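Local coordinates for ribose ABC transporter, substrate binding protein (Conexibacter woesei, PDB 4KQ9) that probably binds ribose or a related sugar in the periplasm and hands it to an ABC transporter for uptake, at residues A[240-246]-A[275-281]. The protein carries 1 engineered substitution. Sequence-based numbering, arbitrary orientation.
Sequences ALTVSQC and PVIEIDT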
loop_
_atom_site.group_PDB
_atom_site.type_symbol
_atom_site.label_atom_id
_atom_site.label_comp_id
_atom_site.label_asym_id
_atom_site.label_seq_id
_atom_site.Cartn_x
_atom_site.Cartn_y
_atom_site.Cartn_z
ATOM N N ALA A 240 8.271 -16.433 -0.713
ATOM C CA ALA A 240 7.452 -17.021 -1.802
ATOM C C ALA A 240 6.735 -15.984 -2.648
ATOM O O ALA A 240 6.573 -16.200 -3.844
ATOM C CB ALA A 240 6.433 -18.008 -1.257
ATOM N N LEU A 241 6.197 -14.938 -2.018
ATOM C CA LEU A 241 5.337 -13.967 -2.721
ATOM C C LEU A 241 5.457 -12.605 -2.078
ATOM O O LEU A 241 5.490 -12.488 -0.824
ATOM C CB LEU A 241 3.880 -14.387 -2.625
ATOM C CG LEU A 241 2.745 -13.544 -3.235
ATOM C CD1 LEU A 241 2.707 -13.888 -4.688
ATOM C CD2 LEU A 241 1.336 -13.888 -2.703
ATOM N N THR A 242 5.508 -11.585 -2.891
ATOM C CA THR A 242 5.218 -10.252 -2.398
ATOM C C THR A 242 4.231 -9.564 -3.333
ATOM O O THR A 242 4.031 -10.009 -4.495
ATOM C CB THR A 242 6.523 -9.444 -2.262
ATOM O OG1 THR A 242 6.262 -8.190 -1.626
ATOM C CG2 THR A 242 7.182 -9.195 -3.597
ATOM N N VAL A 243 3.637 -8.468 -2.886
ATOM C CA VAL A 243 2.642 -7.784 -3.686
ATOM C C VAL A 243 3.065 -6.316 -3.838
ATOM O O VAL A 243 3.337 -5.643 -2.824
ATOM C CB VAL A 243 1.246 -7.894 -3.076
ATOM C CG1 VAL A 243 0.150 -7.242 -3.990
ATOM C CG2 VAL A 243 0.898 -9.354 -2.893
ATOM N N SER A 244 3.110 -5.812 -5.077
ATOM C CA SER A 244 3.300 -4.345 -5.333
ATOM C C SER A 244 1.971 -3.597 -5.326
ATOM O O SER A 244 0.979 -4.091 -5.880
ATOM C CB SER A 244 3.962 -4.136 -6.647
ATOM O OG SER A 244 3.926 -2.775 -6.961
ATOM N N GLN A 245 1.950 -2.441 -4.650
ATOM C CA GLN A 245 0.805 -1.560 -4.663
ATOM C C GLN A 245 0.929 -0.524 -5.749
ATOM O O GLN A 245 0.154 0.383 -5.768
ATOM C CB GLN A 245 0.745 -0.850 -3.336
ATOM C CG GLN A 245 0.412 -1.783 -2.196
ATOM C CD GLN A 245 0.157 -0.976 -0.919
ATOM O OE1 GLN A 245 0.932 -1.046 0.028
ATOM N NE2 GLN A 245 -0.882 -0.163 -0.925
ATOM N N CYS A 246 1.926 -0.640 -6.639
ATOM C CA CYS A 246 1.981 0.142 -7.887
ATOM C C CYS A 246 1.962 1.654 -7.654
ATOM O O CYS A 246 1.092 2.367 -8.161
ATOM C CB CYS A 246 0.822 -0.263 -8.758
ATOM S SG CYS A 246 0.942 -1.998 -9.301
ATOM N N PRO A 275 -4.423 -0.835 -9.368
ATOM C CA PRO A 275 -3.879 -2.148 -9.616
ATOM C C PRO A 275 -2.826 -2.564 -8.589
ATOM O O PRO A 275 -2.135 -1.753 -8.020
ATOM C CB PRO A 275 -3.261 -2.053 -11.006
ATOM C CG PRO A 275 -3.508 -0.744 -11.524
ATOM C CD PRO A 275 -4.115 0.097 -10.439
ATOM N N VAL A 276 -2.833 -3.844 -8.276
ATOM C CA VAL A 276 -1.753 -4.480 -7.516
ATOM C C VAL A 276 -1.239 -5.655 -8.357
ATOM O O VAL A 276 -2.009 -6.184 -9.182
ATOM C CB VAL A 276 -2.225 -4.974 -6.141
ATOM C CG1 VAL A 276 -2.804 -3.868 -5.312
ATOM C CG2 VAL A 276 -3.190 -6.166 -6.203
ATOM N N ILE A 277 0.033 -6.004 -8.180
ATOM C CA ILE A 277 0.702 -7.045 -8.926
ATOM C C ILE A 277 1.429 -7.983 -7.960
ATOM O O ILE A 277 2.222 -7.511 -7.159
ATOM C CB ILE A 277 1.712 -6.510 -9.939
ATOM C CG1 ILE A 277 0.991 -5.717 -11.018
ATOM C CG2 ILE A 277 2.372 -7.668 -10.639
ATOM C CD1 ILE A 277 1.830 -5.136 -12.111
ATOM N N GLU A 278 1.110 -9.260 -8.019
ATOM C CA GLU A 278 1.786 -10.339 -7.265
ATOM C C GLU A 278 3.050 -10.807 -7.968
ATOM O O GLU A 278 3.061 -11.021 -9.219
ATOM C CB GLU A 278 0.905 -11.594 -7.232
ATOM C CG GLU A 278 -0.452 -11.398 -6.659
ATOM C CD GLU A 278 -1.368 -12.620 -6.864
ATOM O OE1 GLU A 278 -1.042 -13.746 -6.405
ATOM O OE2 GLU A 278 -2.443 -12.449 -7.487
ATOM N N ILE A 279 4.088 -11.066 -7.171
ATOM C CA ILE A 279 5.386 -11.424 -7.664
ATOM C C ILE A 279 5.775 -12.666 -6.889
ATOM O O ILE A 279 5.863 -12.568 -5.674
ATOM C CB ILE A 279 6.370 -10.303 -7.321
ATOM C CG1 ILE A 279 5.838 -8.968 -7.809
ATOM C CG2 ILE A 279 7.735 -10.586 -7.911
ATOM C CD1 ILE A 279 6.876 -7.910 -7.758
ATOM N N ASP A 280 5.961 -13.821 -7.551
ATOM C CA ASP A 280 6.384 -15.032 -6.867
ATOM C C ASP A 280 7.639 -15.599 -7.497
ATOM O O ASP A 280 8.123 -15.103 -8.522
ATOM C CB ASP A 280 5.241 -16.026 -6.679
ATOM C CG ASP A 280 4.834 -16.734 -7.996
ATOM O OD1 ASP A 280 5.710 -17.351 -8.631
ATOM O OD2 ASP A 280 3.643 -16.676 -8.365
ATOM N N THR A 281 8.233 -16.558 -6.822
ATOM C CA THR A 281 9.522 -17.089 -7.233
ATOM C C THR A 281 9.457 -17.590 -8.692
ATOM O O THR A 281 10.326 -17.254 -9.472
ATOM C CB THR A 281 10.027 -18.191 -6.256
ATOM O OG1 THR A 281 10.046 -17.689 -4.905
ATOM C CG2 THR A 281 11.487 -18.624 -6.642
HETATM O O HOH W 1 -2.452 -0.075 -5.904
#
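Thr242 and Ile279 form a hydrogen-bonded pair between two antiparallel strands, 241-244 and 277-280. Thr242 N donates to Ile279 O at 3.0 Å, and Ile279 N donates to Thr242 O at 2.9 Å. Ser244 and Ile277 repeat the pattern: Ser244 N to Ile277 O is 2.8 Å and the return bond, Ile277 N to Ser244 O, is 3.1 Å. A weak bond from Thr281 N to Ala240 O marks one end. At the other end one water donates to both Gln245 O and Pro275 O, joining the two segments beyond the last direct bond.

Apolar contacts lie on both faces. On one, Val243 CG1 meets Val276 CB at 3.9 Å, and Leu241 CD1 rests against the CB atoms of Glu278 and Asp280. With CG anti to the backbone N (chi1 178°), Leu241 lies beside its own carbonyl carbon, and CD1 extends to the partner strand. Tyr122 of helix 112-126 packs on this face. On the other, Thr242 and Ile279 lie side by side, CG2 against CB. The hydroxyl of Thr242 bonds to Asp199 and Ala226 instead. Helix 291-297 covers this face through Trp293 and Cys296.

Cys246 SG passes 3.3 Å from Pro275 O and also touches Ile277 CG1. It is disulfide-bonded to Cys296, which ties the strand end to the C-terminal helix. Ser244 OG accepts from Cys246 N at 2.9 Å, an ST turn, and also bonds Glu297. Cys246 occupies the N-cap position, right before helix 247-264.

Backbone bonds of Ala240, Leu241 and Val243 to Val221, Gly223 and Asp225 carry the sheet containing 220-222 on to 241-244. Strand 277-280 adds an antiparallel strand outside it, in a two-domain periplasmic sugar-binding fold. The side chain of Gln245 bonds Ser110 and a glycerol, probably from the crystallisation liquor; this is consistent with a place at the hinge beside the sugar cleft.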